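Local coordinates for protein MS5a (Brassica napus, PDB 6L77) that is a meiosis-related protein with cystatin-like folds, whose biochemical role is not settled but which appears to enhance papain rather than inhibit it, at residues 112-115 with 116-119; 118-121 with 122-125; 128-131 with 132-135; 210-214 with 215-219. One frame throughout, in Å; residues are numbered along the deposited sequence.

Contact 1 of 4, residues 112-115 with 116-119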
loop_
_atom_site.group_PDB
_atom_site.type_symbol
_atom_site.label_atom_id
_atom_site.label_comp_id
_atom_site.label_asym_id
_atom_site.label_seq_id
_atom_site.Cartn_x
_atom_site.Cartn_y
_atom_site.Cartn_z
ATOM N N TRP A 112 16.481 -7.482 2.210
ATOM C CA TRP A 112 16.881 -6.185 1.689
ATOM C C TRP A 112 17.888 -6.366 0.550
ATOM O O TRP A 112 18.724 -7.275 0.610
ATOM C CB TRP A 112 17.523 -5.364 2.811
ATOM C CG TRP A 112 17.544 -3.895 2.545
ATOM C CD1 TRP A 112 18.535 -3.170 1.940
ATOM C CD2 TRP A 112 16.506 -2.973 2.860
ATOM N NE1 TRP A 112 18.168 -1.843 1.864
ATOM C CE2 TRP A 112 16.928 -1.698 2.429
ATOM C CE3 TRP A 112 15.257 -3.099 3.477
ATOM C CZ2 TRP A 112 16.136 -0.560 2.589
ATOM C CZ3 TRP A 112 14.480 -1.974 3.636
ATOM C CH2 TRP A 112 14.917 -0.722 3.190
ATOM N N PRO A 113 17.850 -5.523 -0.486
ATOM C CA PRO A 113 18.830 -5.657 -1.576
ATOM C C PRO A 113 20.249 -5.457 -1.081
ATOM O O PRO A 113 20.541 -4.513 -0.345
ATOM C CB PRO A 113 18.426 -4.552 -2.559
ATOM C CG PRO A 113 17.593 -3.580 -1.734
ATOM C CD PRO A 113 16.865 -4.465 -0.762
ATOM N N SER A 114 21.132 -6.347 -1.522
ATOM C CA SER A 114 22.555 -6.284 -1.228
ATOM C C SER A 114 23.257 -5.310 -2.171
ATOM O O SER A 114 22.722 -4.906 -3.207
ATOM C CB SER A 114 23.186 -7.662 -1.365
ATOM O OG SER A 114 23.091 -8.102 -2.710
ATOM N N LYS A 115 24.494 -4.956 -1.811
ATOM C CA LYS A 115 25.254 -4.024 -2.632
ATOM C C LYS A 115 25.380 -4.521 -4.065
ATOM O O LYS A 115 25.430 -3.706 -4.995
ATOM C CB LYS A 115 26.638 -3.784 -2.016
ATOM C CG LYS A 115 26.573 -3.430 -0.535
ATOM C CD LYS A 115 27.840 -2.761 -0.031
ATOM C CE LYS A 115 28.029 -1.380 -0.639
ATOM N NZ LYS A 115 29.205 -0.691 -0.049
ATOM N N GLU A 116 25.413 -5.849 -4.270
ATOM C CA GLU A 116 25.589 -6.364 -5.623
ATOM C C GLU A 116 24.339 -6.158 -6.472
ATOM O O GLU A 116 24.440 -6.055 -7.699
ATOM C CB GLU A 116 25.986 -7.844 -5.593
ATOM C CG GLU A 116 26.004 -8.455 -4.205
ATOM C CD GLU A 116 25.806 -9.947 -4.241
ATOM O OE1 GLU A 116 25.481 -10.474 -5.327
ATOM O OE2 GLU A 116 25.968 -10.594 -3.186
ATOM N N ALA A 117 23.166 -6.068 -5.844
ATOM C CA ALA A 117 21.956 -5.747 -6.594
ATOM C C ALA A 117 22.020 -4.329 -7.161
ATOM O O ALA A 117 21.626 -4.091 -8.308
ATOM C CB ALA A 117 20.725 -5.913 -5.704
ATOM N N PHE A 118 22.521 -3.377 -6.373
ATOM C CA PHE A 118 22.717 -2.022 -6.883
ATOM C C PHE A 118 23.735 -1.997 -8.018
ATOM O O PHE A 118 23.544 -1.291 -9.016
ATOM C CB PHE A 118 23.155 -1.100 -5.747
ATOM C CG PHE A 118 22.126 -0.951 -4.672
ATOM C CD1 PHE A 118 21.114 -0.019 -4.796
ATOM C CD2 PHE A 118 22.155 -1.753 -3.545
ATOM C CE1 PHE A 118 20.137 0.110 -3.812
ATOM C CE2 PHE A 118 21.189 -1.622 -2.556
ATOM C CZ PHE A 118 20.183 -0.684 -2.688
ATOM N N ALA A 119 24.823 -2.767 -7.888
ATOM C CA ALA A 119 25.862 -2.770 -8.913
ATOM C C ALA A 119 25.431 -3.487 -10.188
ATOM O O ALA A 119 26.042 -3.273 -11.238
ATOM C CB ALA A 119 27.141 -3.416 -8.363
#

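Contact 2 of 4, residues 118-121 with 122-125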
loop_
_atom_site.group_PDB
_atom_site.type_symbol
_atom_site.label_atom_id
_atom_site.label_comp_id
_atom_site.label_asym_id
_atom_site.label_seq_id
_atom_site.Cartn_x
_atom_site.Cartn_y
_atom_site.Cartn_z
ATOM N N PHE A 118 22.521 -3.377 -6.373
ATOM C CA PHE A 118 22.717 -2.022 -6.883
ATOM C C PHE A 118 23.735 -1.997 -8.018
ATOM O O PHE A 118 23.544 -1.291 -9.016
ATOM C CB PHE A 118 23.155 -1.100 -5.747
ATOM C CG PHE A 118 22.126 -0.951 -4.672
ATOM C CD1 PHE A 118 21.114 -0.019 -4.796
ATOM C CD2 PHE A 118 22.155 -1.753 -3.545
ATOM C CE1 PHE A 118 20.137 0.110 -3.812
ATOM C CE2 PHE A 118 21.189 -1.622 -2.556
ATOM C CZ PHE A 118 20.183 -0.684 -2.688
ATOM N N ALA A 119 24.823 -2.767 -7.888
ATOM C CA ALA A 119 25.862 -2.770 -8.913
ATOM C C ALA A 119 25.431 -3.487 -10.188
ATOM O O ALA A 119 26.042 -3.273 -11.238
ATOM C CB ALA A 119 27.141 -3.416 -8.363
ATOM N N ASP A 120 24.404 -4.335 -10.117
ATOM C CA ASP A 120 23.893 -5.056 -11.281
ATOM C C ASP A 120 23.194 -4.069 -12.208
ATOM O O ASP A 120 22.117 -3.577 -11.883
ATOM C CB ASP A 120 22.927 -6.147 -10.821
ATOM C CG ASP A 120 22.347 -6.967 -11.977
ATOM O OD1 ASP A 120 22.534 -6.617 -13.160
ATOM O OD2 ASP A 120 21.702 -7.992 -11.688
ATOM N N GLN A 121 23.772 -3.809 -13.375
ATOM C CA GLN A 121 23.217 -2.765 -14.227
ATOM C C GLN A 121 21.940 -3.179 -14.952
ATOM O O GLN A 121 21.338 -2.350 -15.636
ATOM C CB GLN A 121 24.281 -2.292 -15.213
ATOM C CG GLN A 121 25.388 -1.547 -14.490
ATOM C CD GLN A 121 26.392 -0.891 -15.411
ATOM O OE1 GLN A 121 26.210 -0.835 -16.629
ATOM N NE2 GLN A 121 27.468 -0.389 -14.827
ATOM N N SER A 122 21.499 -4.424 -14.814
ATOM C CA SER A 122 20.215 -4.843 -15.355
ATOM C C SER A 122 19.073 -4.594 -14.387
ATOM O O SER A 122 17.912 -4.846 -14.732
ATOM C CB SER A 122 20.259 -6.332 -15.723
ATOM O OG SER A 122 20.286 -7.134 -14.557
ATOM N N ARG A 123 19.373 -4.133 -13.177
ATOM C CA ARG A 123 18.374 -3.890 -12.149
ATOM C C ARG A 123 18.380 -2.411 -11.772
ATOM O O ARG A 123 19.442 -1.788 -11.688
ATOM C CB ARG A 123 18.643 -4.737 -10.915
ATOM C CG ARG A 123 18.503 -6.230 -11.161
ATOM C CD ARG A 123 18.836 -7.022 -9.919
ATOM N NE ARG A 123 17.919 -6.757 -8.810
ATOM C CZ ARG A 123 18.034 -7.355 -7.630
ATOM N NH1 ARG A 123 19.027 -8.225 -7.445
ATOM N NH2 ARG A 123 17.194 -7.084 -6.650
ATOM N N PHE A 124 17.191 -1.857 -11.534
ATOM C CA PHE A 124 17.031 -0.413 -11.327
ATOM C C PHE A 124 16.479 -0.157 -9.933
ATOM O O PHE A 124 15.283 -0.323 -9.694
ATOM C CB PHE A 124 16.146 0.155 -12.427
ATOM C CG PHE A 124 16.596 -0.281 -13.774
ATOM C CD1 PHE A 124 17.832 0.135 -14.255
ATOM C CD2 PHE A 124 15.854 -1.179 -14.517
ATOM C CE1 PHE A 124 18.295 -0.288 -15.485
ATOM C CE2 PHE A 124 16.308 -1.617 -15.744
ATOM C CZ PHE A 124 17.538 -1.168 -16.234
ATOM N N LEU A 125 17.358 0.251 -9.017
ATOM C CA LEU A 125 17.014 0.437 -7.612
ATOM C C LEU A 125 17.174 1.900 -7.221
ATOM O O LEU A 125 18.140 2.554 -7.617
ATOM C CB LEU A 125 17.892 -0.453 -6.708
ATOM C CG LEU A 125 17.517 -1.941 -6.794
ATOM C CD1 LEU A 125 18.241 -2.610 -7.941
ATOM C CD2 LEU A 125 17.824 -2.659 -5.488
#

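Contact 3 of 4, residues 128-131 with 132-135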
loop_
_atom_site.group_PDB
_atom_site.type_symbol
_atom_site.label_atom_id
_atom_site.label_comp_id
_atom_site.label_asym_id
_atom_site.label_seq_id
_atom_site.Cartn_x
_atom_site.Cartn_y
_atom_site.Cartn_z
HETATM N N MSE A 128 15.694 5.942 -1.603
HETATM C CA MSE A 128 14.887 7.136 -1.364
HETATM C C MSE A 128 15.452 7.986 -0.240
HETATM O O MSE A 128 16.067 7.471 0.694
HETATM C CB MSE A 128 13.442 6.751 -1.047
HETATM C CG MSE A 128 12.702 6.112 -2.223
HETATM SE SE MSE A 128 12.929 7.151 -3.898
HETATM C CE MSE A 128 11.920 5.959 -5.101
ATOM N N GLN A 129 15.264 9.297 -0.360
ATOM C CA GLN A 129 15.607 10.245 0.685
ATOM C C GLN A 129 14.370 10.489 1.545
ATOM O O GLN A 129 13.244 10.257 1.115
ATOM C CB GLN A 129 16.107 11.564 0.077
ATOM C CG GLN A 129 16.825 12.486 1.054
ATOM C CD GLN A 129 16.382 13.941 0.934
ATOM O OE1 GLN A 129 15.668 14.461 1.800
ATOM N NE2 GLN A 129 16.808 14.605 -0.141
ATOM N N LYS A 130 14.598 10.955 2.777
ATOM C CA LYS A 130 13.493 11.246 3.688
ATOM C C LYS A 130 12.448 12.133 3.034
ATOM O O LYS A 130 11.244 11.891 3.170
ATOM C CB LYS A 130 14.038 11.907 4.955
ATOM C CG LYS A 130 13.040 12.119 6.071
ATOM C CD LYS A 130 13.810 12.297 7.383
ATOM C CE LYS A 130 12.878 12.438 8.573
ATOM N NZ LYS A 130 12.076 13.690 8.505
ATOM N N SER A 131 12.890 13.167 2.307
ATOM C CA SER A 131 11.941 14.029 1.616
ATOM C C SER A 131 11.120 13.250 0.602
ATOM O O SER A 131 9.939 13.556 0.405
ATOM C CB SER A 131 12.672 15.184 0.931
ATOM O OG SER A 131 13.496 14.703 -0.121
ATOM N N ASP A 132 11.711 12.234 -0.035
ATOM C CA ASP A 132 10.971 11.457 -1.033
ATOM C C ASP A 132 9.768 10.748 -0.418
ATOM O O ASP A 132 8.656 10.793 -0.966
ATOM C CB ASP A 132 11.886 10.433 -1.700
ATOM C CG ASP A 132 12.920 11.066 -2.607
ATOM O OD1 ASP A 132 12.602 12.063 -3.287
ATOM O OD2 ASP A 132 14.054 10.545 -2.638
ATOM N N TRP A 133 9.969 10.047 0.703
ATOM C CA TRP A 133 8.817 9.349 1.264
ATOM C C TRP A 133 7.885 10.296 2.002
ATOM O O TRP A 133 6.674 10.065 2.021
ATOM C CB TRP A 133 9.237 8.180 2.172
ATOM C CG TRP A 133 9.984 8.473 3.453
ATOM C CD1 TRP A 133 9.485 9.033 4.607
ATOM C CD2 TRP A 133 11.343 8.131 3.733
ATOM N NE1 TRP A 133 10.470 9.086 5.570
ATOM C CE2 TRP A 133 11.620 8.544 5.056
ATOM C CE3 TRP A 133 12.362 7.532 2.984
ATOM C CZ2 TRP A 133 12.859 8.362 5.644
ATOM C CZ3 TRP A 133 13.594 7.359 3.570
ATOM C CH2 TRP A 133 13.837 7.775 4.887
ATOM N N GLU A 134 8.407 11.382 2.572
ATOM C CA GLU A 134 7.516 12.335 3.219
ATOM C C GLU A 134 6.574 12.989 2.218
ATOM O O GLU A 134 5.431 13.304 2.565
ATOM C CB GLU A 134 8.320 13.389 3.971
ATOM C CG GLU A 134 8.962 12.851 5.233
ATOM C CD GLU A 134 9.667 13.930 6.028
ATOM O OE1 GLU A 134 9.941 15.009 5.454
ATOM O OE2 GLU A 134 9.941 13.698 7.227
ATOM N N GLU A 135 7.012 13.172 0.974
ATOM C CA GLU A 135 6.143 13.781 -0.027
ATOM C C GLU A 135 5.250 12.785 -0.759
ATOM O O GLU A 135 4.372 13.212 -1.514
ATOM C CB GLU A 135 6.976 14.568 -1.042
ATOM C CG GLU A 135 7.549 15.859 -0.460
ATOM C CD GLU A 135 8.785 16.345 -1.197
ATOM O OE1 GLU A 135 9.302 17.427 -0.840
ATOM O OE2 GLU A 135 9.244 15.640 -2.125
HETATM O O HOH W 1 12.400 14.711 -2.421
#

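Contact 4 of 4, residues 210-214 with 215-219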
loop_
_atom_site.group_PDB
_atom_site.type_symbol
_atom_site.label_atom_id
_atom_site.label_comp_id
_atom_site.label_asym_id
_atom_site.label_seq_id
_atom_site.Cartn_x
_atom_site.Cartn_y
_atom_site.Cartn_z
ATOM N N ARG A 210 4.031 -4.088 -5.757
ATOM C CA ARG A 210 2.850 -3.548 -6.411
ATOM C C ARG A 210 2.906 -3.907 -7.891
ATOM O O ARG A 210 3.845 -3.518 -8.595
ATOM C CB ARG A 210 2.769 -2.026 -6.250
ATOM C CG ARG A 210 1.522 -1.416 -6.914
ATOM C CD ARG A 210 1.851 -0.055 -7.551
ATOM N NE ARG A 210 2.166 0.955 -6.541
ATOM C CZ ARG A 210 2.884 2.055 -6.766
ATOM N NH1 ARG A 210 3.386 2.292 -7.973
ATOM N NH2 ARG A 210 3.098 2.919 -5.778
ATOM N N THR A 211 1.899 -4.619 -8.370
ATOM C CA THR A 211 1.774 -4.863 -9.796
ATOM C C THR A 211 0.477 -4.231 -10.271
ATOM O O THR A 211 -0.525 -4.230 -9.550
ATOM C CB THR A 211 1.830 -6.365 -10.121
ATOM O OG1 THR A 211 0.822 -7.054 -9.385
ATOM C CG2 THR A 211 3.173 -6.914 -9.711
ATOM N N VAL A 212 0.523 -3.643 -11.463
ATOM C CA VAL A 212 -0.573 -2.856 -12.014
ATOM C C VAL A 212 -0.965 -3.482 -13.344
ATOM O O VAL A 212 -0.105 -3.710 -14.201
ATOM C CB VAL A 212 -0.177 -1.376 -12.197
ATOM C CG1 VAL A 212 -1.365 -0.559 -12.704
ATOM C CG2 VAL A 212 0.345 -0.788 -10.877
ATOM N N GLU A 213 -2.251 -3.756 -13.515
ATOM C CA GLU A 213 -2.717 -4.388 -14.745
ATOM C C GLU A 213 -2.699 -3.364 -15.874
ATOM O O GLU A 213 -3.290 -2.287 -15.729
ATOM C CB GLU A 213 -4.129 -4.951 -14.547
ATOM C CG GLU A 213 -4.474 -6.136 -15.443
ATOM C CD GLU A 213 -4.632 -5.765 -16.909
ATOM O OE1 GLU A 213 -4.315 -6.612 -17.776
ATOM O OE2 GLU A 213 -5.066 -4.630 -17.203
ATOM N N PRO A 214 -2.068 -3.670 -17.015
ATOM C CA PRO A 214 -1.776 -2.615 -18.009
ATOM C C PRO A 214 -2.984 -1.847 -18.529
ATOM O O PRO A 214 -2.871 -0.643 -18.781
ATOM C CB PRO A 214 -1.079 -3.391 -19.133
ATOM C CG PRO A 214 -0.438 -4.539 -18.439
ATOM C CD PRO A 214 -1.396 -4.938 -17.348
ATOM N N THR A 215 -4.131 -2.492 -18.712
ATOM C CA THR A 215 -5.289 -1.806 -19.274
ATOM C C THR A 215 -6.262 -1.320 -18.205
ATOM O O THR A 215 -6.685 -0.158 -18.224
ATOM C CB THR A 215 -6.019 -2.732 -20.252
ATOM O OG1 THR A 215 -5.073 -3.287 -21.177
ATOM C CG2 THR A 215 -7.098 -1.964 -21.013
ATOM N N THR A 216 -6.640 -2.200 -17.281
ATOM C CA THR A 216 -7.586 -1.869 -16.224
ATOM C C THR A 216 -6.966 -1.019 -15.125
ATOM O O THR A 216 -7.696 -0.330 -14.399
ATOM C CB THR A 216 -8.121 -3.154 -15.602
ATOM O OG1 THR A 216 -7.021 -3.860 -15.019
ATOM C CG2 THR A 216 -8.770 -4.037 -16.651
ATOM N N HIS A 217 -5.643 -1.078 -14.976
ATOM C CA HIS A 217 -4.928 -0.432 -13.881
ATOM C C HIS A 217 -5.389 -0.958 -12.526
ATOM O O HIS A 217 -5.292 -0.252 -11.522
ATOM C CB HIS A 217 -5.063 1.093 -13.929
ATOM C CG HIS A 217 -4.641 1.702 -15.228
ATOM N ND1 HIS A 217 -3.413 1.456 -15.803
ATOM C CD2 HIS A 217 -5.278 2.562 -16.055
ATOM C CE1 HIS A 217 -3.318 2.126 -16.938
ATOM N NE2 HIS A 217 -4.435 2.806 -17.113
ATOM N N CYS A 218 -5.903 -2.192 -12.489
ATOM C CA CYS A 218 -6.148 -2.841 -11.209
ATOM C C CYS A 218 -4.814 -3.020 -10.494
ATOM O O CYS A 218 -3.785 -3.249 -11.130
ATOM C CB CYS A 218 -6.848 -4.187 -11.420
ATOM S SG CYS A 218 -8.492 -4.012 -12.183
ATOM N N VAL A 219 -4.826 -2.886 -9.174
ATOM C CA VAL A 219 -3.599 -2.837 -8.381
ATOM C C VAL A 219 -3.575 -4.060 -7.476
ATOM O O VAL A 219 -4.491 -4.250 -6.666
ATOM C CB VAL A 219 -3.507 -1.551 -7.549
ATOM C CG1 VAL A 219 -2.321 -1.618 -6.609
ATOM C CG2 VAL A 219 -3.389 -0.329 -8.480
#

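Contact 1 of 4, residues 112-115 with 116-119
The first turn of the short helix 115-119 starts at Ser-114, its N-cap residue, and the proline before it packs back against the turn. Ser-114 O accepts from Ala-117 N at 2.9 Å. One residue on, Lys-115 O receives Ala-119 N at 3.1 Å in a straighter bond (N-H...O 153°), the first full i to i+4 link. The Phe-118 side chain leans back along this turn: with CG anti to its carbonyl carbon (chi1 -63°), the ring lies beside the incoming chain. Lys-115 CA sits at the ring edge, in its plane, and Ser-114 O comes within 3.2 Å of Phe-118 CD2. The Pro-113 ring meets the far end of the phenyl obliquely, its CG 4.0 Å from Phe-118 CZ, while Pro-113 CB rests 4.1 Å from the methyl of Ala-117. Ser-114 OG lies 3.3 Å from Glu-116 CG. Outside this turn, Pro-113 also touches Leu-125, Val-167 and Tyr-189, and Phe-118 makes a cation-pi contact with Lys-127. This is a helix N-terminus with serine at the N-cap position, its backbone carbonyl taking the first bond and the preceding proline packed on strands 124-127, 161-170 and 186-195 of the antiparallel sheet.

Contact 2 of 4, residues 118-121 with 122-125
Asp-120 and Ser-122 supply most of the polar contacts at the turn leaving helix 115-119. Asp-120 OD1 takes two bonds, from Ser-122 OG at 2.7 Å and from Ser-122 N at 2.9 Å, the latter fairly straight (N-H...O 159°) and forming an Asx turn. Both donors approach from the same face of the carboxylate, above its plane. With CG anti to the backbone N (chi1 -179°), Asp-120 swings its carboxylate forward over the following residues. The backbone adds Arg-123 N to Asp-120 O at 3.1 Å, which closes a type I beta turn from Asp-120 to Arg-123. This turn carries the chain from the short helix into strand 124-127, an outermost strand of the antiparallel sheet. The charged groups of Asp-120 and Arg-123 do not pair: Asp-120 OD2 touches the aliphatic Arg-123 CD at 3.5 Å, and the carboxylate and guanidinium planes stand 85° apart. Arg-123 NE instead forms a salt bridge with Glu-169 of the neighbouring strand. Apolar packing bridges the helix and the strand. Leu-125 CB lies 3.7 Å from Phe-118 CE1, and Leu-125 CD2 sits over one face of the phenyl, 4.2 Å from the centroid of the Phe-118 ring, as a CH-pi contact. The two side chains cross at about a right angle. Just after the turn, Phe-124 CE1 comes within 3.7 Å of Gln-121 O.

Contact 3 of 4, residues 128-131 with 132-135
Lys-130 and Trp-133 meet on the first turn of helix 130-135, one face of the indole lying against the lysine backbone. Lys-130 CA stands over the six-membered ring, 3.5 Å from the centroid of that Trp-133 ring and 10° off its normal, a CH-pi contact. Along the lysine, CB reaches Trp-133 CZ2 at 3.8 Å; CG meets that same carbon and also faces the Glu-134 carboxylate; CD passes by, and CE approaches Glu-134 OE2. The chain is extended until chi4 (-66°), where it bends and brings NZ to the carboxylate. Lys-130 NZ and Glu-134 OE2 form a salt bridge; the modelled 2.5 Å between them is very short and doubtful as an exact length. The start of the same turn carries a capping box. Gln-129, the N-cap, accepts from Ser-131 N through its OE1 at 3.1 Å, and Gln-129 N in turn donates to Asp-132 OD2 at 2.9 Å in an almost straight bond (171°), on the anti side but tilted out of the carboxylate plane. Asp-132 OD2 also pairs with Arg-176 in a salt bridge, and selenomethionine Met-128 packs its SE 3.8 Å from this oxygen. The backbone N-H groups of Gln-129 and Ser-131 are thus satisfied by side chains, and the negative Asp-132 at the helix N-terminus would be favoured by the helix dipole and by Arg-176.

Contact 4 of 4, residues 210-214 with 215-219
Glu-213 curls its side chain over the turn that follows strand 201-212, its tip reaching across to Thr-216. CG stands roughly anti to the backbone N (chi1 -153°) and the chain bends at chi2 (-70°), which delivers OE2 to the backbone of the next residues. Glu-213 OE2 meets Thr-216 N at 2.9 Å, nearly along its C-O axis, and Thr-215 N at 2.8 Å from above the carboxylate plane. Thr-216 OG1 lies 3.0 Å from the same Glu-213 OE2 and itself accepts from Cys-218 N at 3.2 Å, an ST turn. The backbone closes the loop: His-217 N donates to Glu-213 O at 2.8 Å, and Glu-213 N donates to Cys-218 O at 2.9 Å. The His-217 imidazole presents an edge to Val-212 CG1, while His-217 O is bonded by Arg-24 of helix 12-29. Beyond the turn Val-212 and Val-219 form an antiparallel non-hydrogen-bonded pair, their side chains on the same face of the sheet, with Arg-210 CG 3.9 Å from Val-219 CG1. The guanidinium of Arg-210 goes on to Arg-184 O, Tyr-142 and Trp-138. This is a beta hairpin connection, joining strands 201-212 and 219-227 in the antiparallel sheet of the cystatin-like fold.

How the contacts relate
Contacts 1 and 2 overlap at Phe-118 and Ala-119; contacts 3 and 4 follow in series. Contact 1 opens helix 115-119, and contact 2 turns the chain from that helix into edge strand 124-127. The two also touch through Pro-113 and Leu-125. Contact 3 adjoins the end of this strand and starts helix 130-135, its centre about 21 Å from that of contact 2. Much later, contact 4 closes the hairpin between strands 201-212 and 219-227, which lie well inside the sheet, about 24 Å between centres from contacts 2 and 3. None nests inside another; contacts 2 and 4 meet the same antiparallel sheet at its edge and its interior strands.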